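PDB 5MV0: L protein from CAS virus, which probably snatches capped 5' ends from host messenger RNAs with its N-terminal endonuclease domain, priming viral transcription as in related arenaviruses. Local coordinates for residues B[19-24]-B[53-58]; B[46-51]-B[156-161]; B[105-110]-B[114-119]; B[145-150]-B[192-197]. All coordinates share one frame; numbering follows the deposited sequence.

Contact 1: residues B[19-24]-B[53-58]; sequences SIEPDL and CCRDLG
Glu21 and Arg55 meet head on, the carboxylate and the guanidinium arriving from opposite directions to form a bidentate salt bridge. The grip is end-on, with both terminal nitrogens used: Arg55 NH2 lies 2.8 Å from Glu21 OE1, and Arg55 NH1 is likewise 2.8 Å from Glu21 OE2. Both oxygens are met on their syn side and both lie near the guanidinium plane, but the two flat groups are turned 37° against each other, so the pair is twisted rather than coplanar. The long arginine makes this possible, since the nearest CA atoms across the contact, those of Asp23 and Arg55, are still 12.0 Å apart.

A second, weak ionic bond comes from Asp23, whose OD2 is 3.4 Å from Arg55 NH2. NH2 thus has two acid oxygens near it; the Asp23 carboxylate is turned 71° from the guanidinium plane.

A neutral partner, Asn152 ND2, donates to Glu21 OE2, so the loop before helix 155-170 joins the network. Glu21 is the first residue to leave helix 4-20, and Arg55 lies in the last turn of helix 34-57, which Gly58 closes with a Schellman motif. Two acids around one guanidinium would be expected to favour its positive charge, while the two short bonds to Glu21 limit rotation about the end of the arginine and tie together two helix termini of the cap-snatching domain.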
loop_
_atom_site.group_PDB
_atom_site.type_symbol
_atom_site.label_atom_id
_atom_site.label_comp_id
_atom_site.label_asym_id
_atom_site.label_seq_id
_atom_site.Cartn_x
_atom_site.Cartn_y
_atom_site.Cartn_z
ATOM N N SER B 19 -1.750 1.131 1.337
ATOM C CA SER B 19 -2.156 0.059 0.429
ATOM C C SER B 19 -2.657 0.622 -0.895
ATOM O O SER B 19 -2.407 0.043 -1.965
ATOM C CB SER B 19 -3.243 -0.796 1.084
ATOM O OG SER B 19 -2.803 -1.351 2.326
ATOM N N ILE B 20 -3.389 1.739 -0.831
ATOM C CA ILE B 20 -3.985 2.350 -2.019
ATOM C C ILE B 20 -2.921 3.017 -2.885
ATOM O O ILE B 20 -2.988 2.960 -4.119
ATOM C CB ILE B 20 -5.066 3.356 -1.586
ATOM C CG1 ILE B 20 -6.243 2.640 -0.929
ATOM C CG2 ILE B 20 -5.536 4.211 -2.776
ATOM C CD1 ILE B 20 -7.262 3.591 -0.264
ATOM N N GLU B 21 -1.942 3.687 -2.263
ATOM C CA GLU B 21 -0.868 4.400 -2.967
ATOM C C GLU B 21 0.469 3.975 -2.381
ATOM O O GLU B 21 1.070 4.705 -1.575
ATOM C CB GLU B 21 -1.019 5.922 -2.855
ATOM C CG GLU B 21 -2.042 6.534 -3.790
ATOM C CD GLU B 21 -1.539 6.683 -5.228
ATOM O OE1 GLU B 21 -0.443 6.167 -5.577
ATOM O OE2 GLU B 21 -2.250 7.346 -6.004
ATOM N N PRO B 22 0.972 2.798 -2.768
ATOM C CA PRO B 22 2.178 2.250 -2.124
ATOM C C PRO B 22 3.459 3.008 -2.414
ATOM O O PRO B 22 4.463 2.747 -1.737
ATOM C CB PRO B 22 2.251 0.814 -2.681
ATOM C CG PRO B 22 0.850 0.500 -3.097
ATOM C CD PRO B 22 0.314 1.808 -3.636
ATOM N N ASP B 23 3.482 3.920 -3.392
ATOM C CA ASP B 23 4.644 4.798 -3.530
ATOM C C ASP B 23 4.890 5.619 -2.272
ATOM O O ASP B 23 6.010 6.093 -2.056
ATOM C CB ASP B 23 4.475 5.749 -4.716
ATOM C CG ASP B 23 4.648 5.054 -6.050
ATOM O OD1 ASP B 23 5.251 3.962 -6.084
ATOM O OD2 ASP B 23 4.179 5.607 -7.067
ATOM N N LEU B 24 3.866 5.806 -1.439
ATOM C CA LEU B 24 4.045 6.556 -0.205
ATOM C C LEU B 24 4.716 5.733 0.888
ATOM O O LEU B 24 5.178 6.316 1.881
ATOM C CB LEU B 24 2.689 7.061 0.294
ATOM C CG LEU B 24 1.923 8.027 -0.616
ATOM C CD1 LEU B 24 0.467 8.116 -0.179
ATOM C CD2 LEU B 24 2.574 9.389 -0.563
ATOM N N CYS B 53 0.077 16.600 -6.709
ATOM C CA CYS B 53 0.485 17.756 -7.508
ATOM C C CYS B 53 1.510 17.347 -8.556
ATOM O O CYS B 53 1.421 17.765 -9.719
ATOM C CB CYS B 53 1.039 18.870 -6.611
ATOM S SG CYS B 53 -0.196 19.705 -5.595
ATOM N N CYS B 54 2.470 16.495 -8.176
ATOM C CA CYS B 54 3.462 16.013 -9.132
ATOM C C CYS B 54 2.808 15.226 -10.252
ATOM O O CYS B 54 3.123 15.423 -11.429
ATOM C CB CYS B 54 4.507 15.150 -8.435
ATOM S SG CYS B 54 5.627 16.073 -7.386
ATOM N N ARG B 55 1.905 14.306 -9.897
ATOM C CA ARG B 55 1.191 13.544 -10.913
ATOM C C ARG B 55 0.415 14.456 -11.854
ATOM O O ARG B 55 0.430 14.249 -13.071
ATOM C CB ARG B 55 0.244 12.546 -10.253
ATOM C CG ARG B 55 0.943 11.534 -9.378
ATOM C CD ARG B 55 0.525 10.149 -9.771
ATOM N NE ARG B 55 1.212 9.117 -9.008
ATOM C CZ ARG B 55 0.584 8.281 -8.194
ATOM N NH1 ARG B 55 -0.727 8.390 -8.048
ATOM N NH2 ARG B 55 1.256 7.341 -7.535
ATOM N N ASP B 56 -0.293 15.448 -11.305
ATOM C CA ASP B 56 -1.096 16.348 -12.134
ATOM C C ASP B 56 -0.227 17.172 -13.076
ATOM O O ASP B 56 -0.687 17.573 -14.151
ATOM C CB ASP B 56 -1.931 17.285 -11.260
ATOM C CG ASP B 56 -3.016 16.563 -10.483
ATOM O OD1 ASP B 56 -3.361 15.428 -10.863
ATOM O OD2 ASP B 56 -3.524 17.135 -9.493
ATOM N N LEU B 57 1.015 17.448 -12.684
ATOM C CA LEU B 57 1.958 18.199 -13.498
ATOM C C LEU B 57 2.861 17.313 -14.346
ATOM O O LEU B 57 3.626 17.837 -15.163
ATOM C CB LEU B 57 2.820 19.095 -12.603
ATOM C CG LEU B 57 2.124 20.235 -11.862
ATOM C CD1 LEU B 57 3.020 20.757 -10.732
ATOM C CD2 LEU B 57 1.764 21.365 -12.824
ATOM N N GLY B 58 2.801 15.995 -14.169
ATOM C CA GLY B 58 3.657 15.097 -14.921
ATOM C C GLY B 58 5.132 15.165 -14.584
ATOM O O GLY B 58 5.968 14.901 -15.455
#

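Contact 2: residues B[46-51]-B[156-161]; sequences ATIHEL and RLLFEL
Ile48 is the residue of 46-51 that reaches the other helix, and it meets Leu158 tip to tip: Ile48 CD1 is 3.8 Å from Leu158 CD1. The same methyl also approaches the other branch of the leucine, with Ile48 CD1 to Leu158 CD2 at 4.2 Å, so it lies against the fork of the side chain. The gamma methyl gives a second point of support, Ile48 CG2 being 4.1 Å from Leu158 CD1. With CG1 anti to the carbonyl carbon (chi1 -65°) and the chain extended beyond it (chi2 170°), CD1 is carried straight across the gap. One helical turn on from Leu158, Leu161 adds a looser touch, its CD1 4.2 Å from Ile48 CD1. The contact is wholly apolar and buried; it packs helix 34-57 against helix 155-170 in the helical part of a PDDEXK-clan nuclease domain, and Ile17 of helix 4-20 touches both Ile48 and Leu161.

Next along the segment, His49 leads its imidazole away from 156-161 and toward the loop after strand 137-145, where ND1 is hydrogen-bonded to the backbone N of Arg149. On the partner helix, Arg156 and Glu160 are joined one turn apart: Arg156 NE donates to Glu160 OE2 over 3.0 Å, nearly straight at 166° and directed at the anti lone pair of that oxygen.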
loop_
_atom_site.group_PDB
_atom_site.type_symbol
_atom_site.label_atom_id
_atom_site.label_comp_id
_atom_site.label_asym_id
_atom_site.label_seq_id
_atom_site.Cartn_x
_atom_site.Cartn_y
_atom_site.Cartn_z
ATOM N N ALA B 46 0.653 15.857 4.029
ATOM C CA ALA B 46 1.408 16.764 3.168
ATOM C C ALA B 46 2.046 16.023 2.000
ATOM O O ALA B 46 2.106 16.555 0.885
ATOM C CB ALA B 46 2.479 17.496 3.986
ATOM N N THR B 47 2.539 14.800 2.237
ATOM C CA THR B 47 3.201 14.038 1.172
ATOM C C THR B 47 2.209 13.599 0.096
ATOM O O THR B 47 2.556 13.552 -1.092
ATOM C CB THR B 47 3.919 12.815 1.758
ATOM O OG1 THR B 47 4.910 13.242 2.695
ATOM C CG2 THR B 47 4.611 12.044 0.678
ATOM N N ILE B 48 0.985 13.237 0.495
ATOM C CA ILE B 48 -0.059 12.910 -0.479
ATOM C C ILE B 48 -0.331 14.108 -1.396
ATOM O O ILE B 48 -0.423 13.978 -2.629
ATOM C CB ILE B 48 -1.334 12.445 0.255
ATOM C CG1 ILE B 48 -1.059 11.121 1.002
ATOM C CG2 ILE B 48 -2.506 12.302 -0.714
ATOM C CD1 ILE B 48 -2.179 10.698 1.965
ATOM N N HIS B 49 -0.467 15.291 -0.803
ATOM C CA HIS B 49 -0.633 16.512 -1.589
ATOM C C HIS B 49 0.506 16.695 -2.591
ATOM O O HIS B 49 0.262 16.957 -3.778
ATOM C CB HIS B 49 -0.719 17.709 -0.647
ATOM C CG HIS B 49 -0.936 19.016 -1.336
ATOM N ND1 HIS B 49 -2.033 19.265 -2.134
ATOM C CD2 HIS B 49 -0.213 20.162 -1.316
ATOM C CE1 HIS B 49 -1.973 20.508 -2.582
ATOM N NE2 HIS B 49 -0.881 21.075 -2.095
ATOM N N GLU B 50 1.763 16.587 -2.123
ATOM C CA GLU B 50 2.917 16.716 -3.018
ATOM C C GLU B 50 2.854 15.703 -4.143
ATOM O O GLU B 50 3.105 16.033 -5.305
ATOM C CB GLU B 50 4.234 16.503 -2.267
ATOM C CG GLU B 50 4.617 17.518 -1.227
ATOM C CD GLU B 50 5.765 16.988 -0.350
ATOM O OE1 GLU B 50 6.335 15.911 -0.674
ATOM O OE2 GLU B 50 6.084 17.634 0.666
ATOM N N LEU B 51 2.578 14.444 -3.801
ATOM C CA LEU B 51 2.520 13.386 -4.808
ATOM C C LEU B 51 1.504 13.709 -5.898
ATOM O O LEU B 51 1.794 13.592 -7.094
ATOM C CB LEU B 51 2.164 12.052 -4.149
ATOM C CG LEU B 51 2.033 10.877 -5.123
ATOM C CD1 LEU B 51 3.301 10.785 -5.981
ATOM C CD2 LEU B 51 1.790 9.578 -4.372
ATOM N N ARG B 156 -12.103 10.938 2.566
ATOM C CA ARG B 156 -12.398 10.639 3.962
ATOM C C ARG B 156 -11.140 10.205 4.711
ATOM O O ARG B 156 -10.986 10.503 5.904
ATOM C CB ARG B 156 -13.476 9.559 4.044
ATOM C CG ARG B 156 -13.940 9.255 5.447
ATOM C CD ARG B 156 -14.409 10.521 6.138
ATOM N NE ARG B 156 -14.803 10.284 7.525
ATOM C CZ ARG B 156 -16.053 10.092 7.932
ATOM N NH1 ARG B 156 -17.054 10.102 7.055
ATOM N NH2 ARG B 156 -16.300 9.896 9.221
ATOM N N LEU B 157 -10.234 9.498 4.037
ATOM C CA LEU B 157 -9.018 9.052 4.716
ATOM C C LEU B 157 -8.058 10.215 4.970
ATOM O O LEU B 157 -7.416 10.271 6.027
ATOM C CB LEU B 157 -8.342 7.945 3.909
ATOM C CG LEU B 157 -9.135 6.639 3.765
ATOM C CD1 LEU B 157 -8.346 5.594 2.966
ATOM C CD2 LEU B 157 -9.525 6.089 5.141
ATOM N N LEU B 158 -7.942 11.151 4.021
ATOM C CA LEU B 158 -7.188 12.377 4.282
ATOM C C LEU B 158 -7.766 13.125 5.465
ATOM O O LEU B 158 -7.022 13.698 6.275
ATOM C CB LEU B 158 -7.197 13.299 3.061
ATOM C CG LEU B 158 -6.120 13.192 1.984
ATOM C CD1 LEU B 158 -4.714 13.514 2.542
ATOM C CD2 LEU B 158 -6.158 11.827 1.357
ATOM N N PHE B 159 -9.096 13.186 5.541
ATOM C CA PHE B 159 -9.754 13.813 6.680
ATOM C C PHE B 159 -9.393 13.110 7.983
ATOM O O PHE B 159 -9.096 13.760 8.989
ATOM C CB PHE B 159 -11.276 13.811 6.494
ATOM C CG PHE B 159 -12.012 14.145 7.761
ATOM C CD1 PHE B 159 -12.068 15.465 8.209
ATOM C CD2 PHE B 159 -12.581 13.145 8.545
ATOM C CE1 PHE B 159 -12.707 15.781 9.406
ATOM C CE2 PHE B 159 -13.219 13.457 9.743
ATOM C CZ PHE B 159 -13.293 14.772 10.169
ATOM N N GLU B 160 -9.450 11.773 7.993
ATOM C CA GLU B 160 -9.179 11.036 9.229
ATOM C C GLU B 160 -7.741 11.215 9.697
ATOM O O GLU B 160 -7.485 11.204 10.909
ATOM C CB GLU B 160 -9.489 9.547 9.044
ATOM C CG GLU B 160 -10.961 9.258 8.851
ATOM C CD GLU B 160 -11.800 9.623 10.070
ATOM O OE1 GLU B 160 -11.288 9.533 11.201
ATOM O OE2 GLU B 160 -12.972 10.017 9.897
ATOM N N LEU B 161 -6.788 11.358 8.770
ATOM C CA LEU B 161 -5.416 11.657 9.185
ATOM C C LEU B 161 -5.391 12.919 10.028
ATOM O O LEU B 161 -4.723 12.982 11.065
ATOM C CB LEU B 161 -4.505 11.845 7.968
ATOM C CG LEU B 161 -4.169 10.641 7.099
ATOM C CD1 LEU B 161 -3.192 11.101 6.037
ATOM C CD2 LEU B 161 -3.567 9.519 7.973
#

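Contact 3: residues B[105-110]-B[114-119]; sequences STRSMP and KRKITS. With PO4 (phosphate ion), chain H.
Lys116 lays the aliphatic part of its side chain over one face of the Arg107 guanidinium, the two chains crossing at about a right angle. Lys116 CG stands 4.2 Å above the guanidinium plane, over its centre, and Lys116 CD is 3.7 Å from Arg107 NH2. The charged ends follow closely, Arg107 NH2 and Lys116 NZ being 4.2 Å apart, but both lie near a phosphate ion, and Lys116 NZ forms a salt bridge with Asp120. Arg107 is steadied from within its own segment: NH1 donates to Thr106 O over 2.9 Å, with the oxygen almost exactly in the guanidinium plane.

On another side of the lysine chain, about at right angles to the guanidinium, Ser105 OG comes within 3.2 Å of Lys116 CG; its polar partner is Ser144 OG on the adjacent strand. Lys116 reaches both residues because CG is anti to the backbone N (chi1 175°) and the chain then bends at chi2 (52°). This is a strand-to-helix passage of the PDDEXK-like domain: strand 98-106 ends, a short loop turns at the N-cap residue Met109, and helix 110-122 runs back past the strand end. The helix's first turn is closed across the contact by Lys114 N, which donates to Pro110 O over 2.9 Å.

The phosphate, probably from the crystallisation liquor, has its O4 3.0 Å from Ser119 OG. It is hydrogen-bonded to Ser67, Asn69 and His84 of the fourth subunit, placing the ion at an interface between two copies.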
loop_
_atom_site.group_PDB
_atom_site.type_symbol
_atom_site.label_atom_id
_atom_site.label_comp_id
_atom_site.label_asym_id
_atom_site.label_seq_id
_atom_site.Cartn_x
_atom_site.Cartn_y
_atom_site.Cartn_z
ATOM N N SER B 105 1.980 22.924 -1.027
ATOM C CA SER B 105 1.630 22.999 0.383
ATOM C C SER B 105 0.124 23.123 0.501
ATOM O O SER B 105 -0.576 23.435 -0.472
ATOM C CB SER B 105 2.312 24.191 1.055
ATOM O OG SER B 105 1.777 25.390 0.508
ATOM N N THR B 106 -0.369 22.894 1.711
ATOM C CA THR B 106 -1.745 23.199 2.058
ATOM C C THR B 106 -1.754 24.248 3.153
ATOM O O THR B 106 -0.928 24.208 4.070
ATOM C CB THR B 106 -2.534 21.946 2.521
ATOM O OG1 THR B 106 -1.954 21.427 3.730
ATOM C CG2 THR B 106 -2.514 20.873 1.440
ATOM N N ARG B 107 -2.679 25.198 3.027
ATOM C CA ARG B 107 -2.926 26.227 4.029
ATOM C C ARG B 107 -4.406 26.540 3.927
ATOM O O ARG B 107 -4.901 26.765 2.819
ATOM C CB ARG B 107 -2.095 27.504 3.799
ATOM C CG ARG B 107 -0.569 27.390 3.993
ATOM C CD ARG B 107 -0.226 27.069 5.448
ATOM N NE ARG B 107 1.212 27.173 5.712
ATOM C CZ ARG B 107 2.095 26.222 5.415
ATOM N NH1 ARG B 107 1.688 25.102 4.828
ATOM N NH2 ARG B 107 3.382 26.393 5.702
ATOM N N SER B 108 -5.105 26.545 5.061
ATOM C CA SER B 108 -6.565 26.602 4.998
ATOM C C SER B 108 -7.056 27.984 4.573
ATOM O O SER B 108 -8.053 28.095 3.849
ATOM C CB SER B 108 -7.182 26.209 6.344
ATOM O OG SER B 108 -6.704 27.043 7.389
ATOM N N MET B 109 -6.367 29.039 4.997
ATOM C CA MET B 109 -6.798 30.420 4.772
ATOM C C MET B 109 -6.069 31.030 3.587
ATOM O O MET B 109 -4.835 30.915 3.498
ATOM C CB MET B 109 -6.542 31.271 6.016
ATOM C CG MET B 109 -7.342 30.891 7.265
ATOM S SD MET B 109 -9.136 31.136 7.130
ATOM C CE MET B 109 -9.719 29.610 6.392
ATOM N N PRO B 110 -6.782 31.718 2.689
ATOM C CA PRO B 110 -6.118 32.276 1.498
ATOM C C PRO B 110 -4.998 33.243 1.813
ATOM O O PRO B 110 -4.030 33.312 1.042
ATOM C CB PRO B 110 -7.267 32.964 0.740
ATOM C CG PRO B 110 -8.409 33.045 1.712
ATOM C CD PRO B 110 -8.245 31.881 2.635
ATOM N N LYS B 114 -1.167 32.885 0.496
ATOM C CA LYS B 114 -0.369 33.886 -0.208
ATOM C C LYS B 114 1.017 34.015 0.403
ATOM O O LYS B 114 2.015 34.088 -0.324
ATOM C CB LYS B 114 -1.083 35.246 -0.201
ATOM C CG LYS B 114 -2.407 35.248 -0.952
ATOM C CD LYS B 114 -2.602 36.519 -1.769
ATOM C CE LYS B 114 -4.069 36.718 -2.142
ATOM N NZ LYS B 114 -4.666 35.497 -2.762
ATOM N N ARG B 115 1.093 34.056 1.735
ATOM C CA ARG B 115 2.379 34.190 2.410
ATOM C C ARG B 115 3.233 32.949 2.205
ATOM O O ARG B 115 4.451 33.050 2.014
ATOM C CB ARG B 115 2.172 34.451 3.901
ATOM C CG ARG B 115 1.297 35.658 4.201
ATOM C CD ARG B 115 1.679 36.307 5.519
ATOM N NE ARG B 115 1.771 35.327 6.593
ATOM C CZ ARG B 115 0.723 34.788 7.203
ATOM N NH1 ARG B 115 -0.511 35.131 6.843
ATOM N NH2 ARG B 115 0.909 33.898 8.172
ATOM N N LYS B 116 2.608 31.771 2.243
ATOM C CA LYS B 116 3.345 30.542 1.958
ATOM C C LYS B 116 3.914 30.569 0.548
ATOM O O LYS B 116 5.098 30.283 0.341
ATOM C CB LYS B 116 2.436 29.320 2.148
ATOM C CG LYS B 116 3.097 28.007 1.761
ATOM C CD LYS B 116 4.462 27.814 2.448
ATOM C CE LYS B 116 4.986 26.398 2.198
ATOM N NZ LYS B 116 6.371 26.168 2.711
ATOM N N ILE B 117 3.083 30.914 -0.438
ATOM C CA ILE B 117 3.555 30.982 -1.818
ATOM C C ILE B 117 4.714 31.964 -1.936
ATOM O O ILE B 117 5.716 31.693 -2.614
ATOM C CB ILE B 117 2.399 31.356 -2.767
ATOM C CG1 ILE B 117 1.378 30.211 -2.855
ATOM C CG2 ILE B 117 2.938 31.703 -4.148
ATOM C CD1 ILE B 117 0.019 30.645 -3.397
ATOM N N THR B 118 4.606 33.111 -1.265
ATOM C CA THR B 118 5.678 34.102 -1.320
ATOM C C THR B 118 6.960 33.556 -0.705
ATOM O O THR B 118 8.041 33.678 -1.287
ATOM C CB THR B 118 5.250 35.380 -0.603
ATOM O OG1 THR B 118 4.100 35.927 -1.257
ATOM C CG2 THR B 118 6.373 36.406 -0.629
ATOM N N SER B 119 6.857 32.947 0.480
ATOM C CA SER B 119 8.045 32.393 1.118
ATOM C C SER B 119 8.685 31.315 0.254
ATOM O O SER B 119 9.914 31.228 0.174
ATOM C CB SER B 119 7.692 31.827 2.490
ATOM O OG SER B 119 6.877 30.677 2.336
HETATM P P PO4 H . 7.180 30.093 6.142
HETATM O O1 PO4 H . 6.847 29.466 7.475
HETATM O O2 PO4 H . 6.665 31.511 6.144
HETATM O O3 PO4 H . 8.667 30.126 5.927
HETATM O O4 PO4 H . 6.534 29.320 5.023
#

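Contact 4: residues B[145-150]-B[192-197]; sequences ETKPRN and TTYDFK
Lys147 and Tyr194 form a cation-pi pair that joins the loop after strand 137-145, in the PDDEXK-clan cap-snatching domain, to the linker between helices 181-192 and 196-200. The ammonium is almost exactly centred: Lys147 NZ lies 3.5 Å from the centroid of the Tyr194 ring and 2° off its normal. The ring itself is held by an edge-to-face stack with Phe159 of helix 155-170.

NZ also has conventional acceptors. It donates to Thr193 OG1 over 2.9 Å and, weakly, to Thr193 O at 3.1 Å, so one threonine presents both its hydroxyl and its carbonyl. A bend at the end of the lysine chain (chi4 -68°) turns NZ toward this set of partners. The threonine hydroxyl does double duty, since OG1 is also hydrogen-bonded to Ser190 O in the preceding helix.

Within 145-150 the charges of Glu145 and Arg149 are matched side-on, each nitrogen taking its own oxygen: Arg149 NE to Glu145 OE1 is 3.0 Å, and Arg149 NH2 to Glu145 OE2 is 2.8 Å. Pro148 adds a loose van der Waals touch, its CD 4.3 Å from Tyr194 OH.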
loop_
_atom_site.group_PDB
_atom_site.type_symbol
_atom_site.label_atom_id
_atom_site.label_comp_id
_atom_site.label_asym_id
_atom_site.label_seq_id
_atom_site.Cartn_x
_atom_site.Cartn_y
_atom_site.Cartn_z
ATOM N N GLU B 145 -2.879 25.242 -1.399
ATOM C CA GLU B 145 -4.308 25.001 -1.537
ATOM C C GLU B 145 -4.947 24.711 -0.188
ATOM O O GLU B 145 -4.276 24.340 0.778
ATOM C CB GLU B 145 -4.554 23.858 -2.532
ATOM C CG GLU B 145 -4.301 24.353 -3.933
ATOM C CD GLU B 145 -4.285 23.271 -4.972
ATOM O OE1 GLU B 145 -4.367 22.076 -4.608
ATOM O OE2 GLU B 145 -4.171 23.630 -6.164
ATOM N N THR B 146 -6.247 24.911 -0.108
ATOM C CA THR B 146 -6.973 24.733 1.128
ATOM C C THR B 146 -6.957 23.356 1.695
ATOM O O THR B 146 -6.877 23.195 2.848
ATOM C CB THR B 146 -8.462 25.154 1.030
ATOM O OG1 THR B 146 -8.561 26.403 0.392
ATOM C CG2 THR B 146 -8.965 25.348 2.293
ATOM N N LYS B 147 -7.053 22.385 0.824
ATOM C CA LYS B 147 -7.108 20.976 1.184
ATOM C C LYS B 147 -6.094 20.212 0.351
ATOM O O LYS B 147 -5.772 20.619 -0.768
ATOM C CB LYS B 147 -8.509 20.383 0.945
ATOM C CG LYS B 147 -9.575 20.862 1.930
ATOM C CD LYS B 147 -10.930 20.251 1.596
ATOM C CE LYS B 147 -12.079 20.999 2.269
ATOM N NZ LYS B 147 -12.113 20.849 3.745
ATOM N N PRO B 148 -5.581 19.098 0.861
ATOM C CA PRO B 148 -4.618 18.326 0.073
ATOM C C PRO B 148 -5.311 17.701 -1.125
ATOM O O PRO B 148 -6.467 17.286 -1.046
ATOM C CB PRO B 148 -4.107 17.268 1.056
ATOM C CG PRO B 148 -5.161 17.166 2.096
ATOM C CD PRO B 148 -5.830 18.503 2.184
ATOM N N ARG B 149 -4.613 17.693 -2.252
ATOM C CA ARG B 149 -5.081 16.939 -3.407
ATOM C C ARG B 149 -5.030 15.454 -3.074
ATOM O O ARG B 149 -3.975 14.930 -2.705
ATOM C CB ARG B 149 -4.217 17.251 -4.619
ATOM C CG ARG B 149 -4.325 18.707 -5.075
ATOM C CD ARG B 149 -3.868 18.872 -6.521
ATOM N NE ARG B 149 -3.729 20.284 -6.875
ATOM C CZ ARG B 149 -3.259 20.729 -8.040
ATOM N NH1 ARG B 149 -2.893 19.878 -8.988
ATOM N NH2 ARG B 149 -3.166 22.035 -8.260
ATOM N N ASN B 150 -6.159 14.769 -3.183
ATOM C CA ASN B 150 -6.184 13.392 -2.706
ATOM C C ASN B 150 -5.929 12.357 -3.799
ATOM O O ASN B 150 -5.533 11.230 -3.475
ATOM C CB ASN B 150 -7.510 13.120 -1.988
ATOM C CG ASN B 150 -8.709 13.335 -2.877
ATOM O OD1 ASN B 150 -9.007 14.459 -3.274
ATOM N ND2 ASN B 150 -9.444 12.264 -3.144
ATOM N N THR B 192 -11.692 22.866 10.667
ATOM C CA THR B 192 -12.978 23.566 10.607
ATOM C C THR B 192 -13.485 23.771 9.182
ATOM O O THR B 192 -14.631 24.198 9.012
ATOM C CB THR B 192 -12.911 24.938 11.297
ATOM O OG1 THR B 192 -12.070 25.818 10.541
ATOM C CG2 THR B 192 -12.358 24.809 12.706
ATOM N N THR B 193 -12.676 23.510 8.159
ATOM C CA THR B 193 -13.150 23.658 6.787
ATOM C C THR B 193 -13.878 22.419 6.266
ATOM O O THR B 193 -14.395 22.449 5.144
ATOM C CB THR B 193 -11.990 24.009 5.845
ATOM O OG1 THR B 193 -11.186 22.849 5.601
ATOM C CG2 THR B 193 -11.126 25.118 6.444
ATOM N N TYR B 194 -13.935 21.339 7.036
ATOM C CA TYR B 194 -14.704 20.175 6.620
ATOM C C TYR B 194 -16.155 20.305 7.074
ATOM O O TYR B 194 -16.474 21.033 8.013
ATOM C CB TYR B 194 -14.090 18.896 7.178
ATOM C CG TYR B 194 -12.815 18.498 6.479
ATOM C CD1 TYR B 194 -12.841 17.636 5.385
ATOM C CD2 TYR B 194 -11.586 18.989 6.904
ATOM C CE1 TYR B 194 -11.679 17.270 4.736
ATOM C CE2 TYR B 194 -10.417 18.629 6.260
ATOM C CZ TYR B 194 -10.468 17.772 5.179
ATOM O OH TYR B 194 -9.301 17.416 4.542
ATOM N N ASP B 195 -17.035 19.572 6.398
ATOM C CA ASP B 195 -18.458 19.655 6.694
ATOM C C ASP B 195 -18.793 18.997 8.034
ATOM O O ASP B 195 -18.084 18.112 8.531
ATOM C CB ASP B 195 -19.268 19.001 5.570
ATOM C CG ASP B 195 -18.856 17.571 5.320
ATOM O OD1 ASP B 195 -19.467 16.657 5.902
ATOM O OD2 ASP B 195 -17.900 17.356 4.550
ATOM N N PHE B 196 -19.915 19.443 8.604
ATOM C CA PHE B 196 -20.363 18.971 9.910
ATOM C C PHE B 196 -20.594 17.466 9.927
ATOM O O PHE B 196 -20.358 16.816 10.954
ATOM C CB PHE B 196 -21.645 19.720 10.293
ATOM C CG PHE B 196 -22.227 19.319 11.622
ATOM C CD1 PHE B 196 -21.741 19.861 12.799
ATOM C CD2 PHE B 196 -23.301 18.434 11.688
ATOM C CE1 PHE B 196 -22.285 19.506 14.015
ATOM C CE2 PHE B 196 -23.858 18.082 12.902
ATOM C CZ PHE B 196 -23.351 18.616 14.068
ATOM N N LYS B 197 -21.053 16.887 8.812
ATOM C CA LYS B 197 -21.329 15.455 8.813
ATOM C C LYS B 197 -20.037 14.656 8.893
ATOM O O LYS B 197 -19.940 13.696 9.668
ATOM C CB LYS B 197 -22.139 15.063 7.574
ATOM C CG LYS B 197 -22.428 13.558 7.489
ATOM C CD LYS B 197 -23.451 13.242 6.402
ATOM C CE LYS B 197 -23.808 11.758 6.383
ATOM N NZ LYS B 197 -22.764 10.977 5.658
#

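How the contacts relate
Helix 34-57 is shared by contacts 1 and 2, whose centres lie 11 Å apart; Leu24 CD1 packs 3.6 Å from Ile48 CG1, extending the apolar core toward the salt-bridge network. Contact 4 reaches both. Arg149 NH1 forms a salt bridge with Asp56 OD2 of segment 53-58 (2.9 Å), and a probable hydrogen bond, His49 ND1 to Arg149 N at 3.0 Å, ties it to contact 2, 10 Å away between centres. Contacts 3 and 4 are joined through neighbouring parallel strands, with Arg107 N to Glu145 O at 2.9 Å, and a weak hydrogen bond, His49 NE2 to Ser105 O at 2.9 Å, connects contact 2 with contact 3. Contacts 1 and 3 do not touch: their centres are about 22 Å apart.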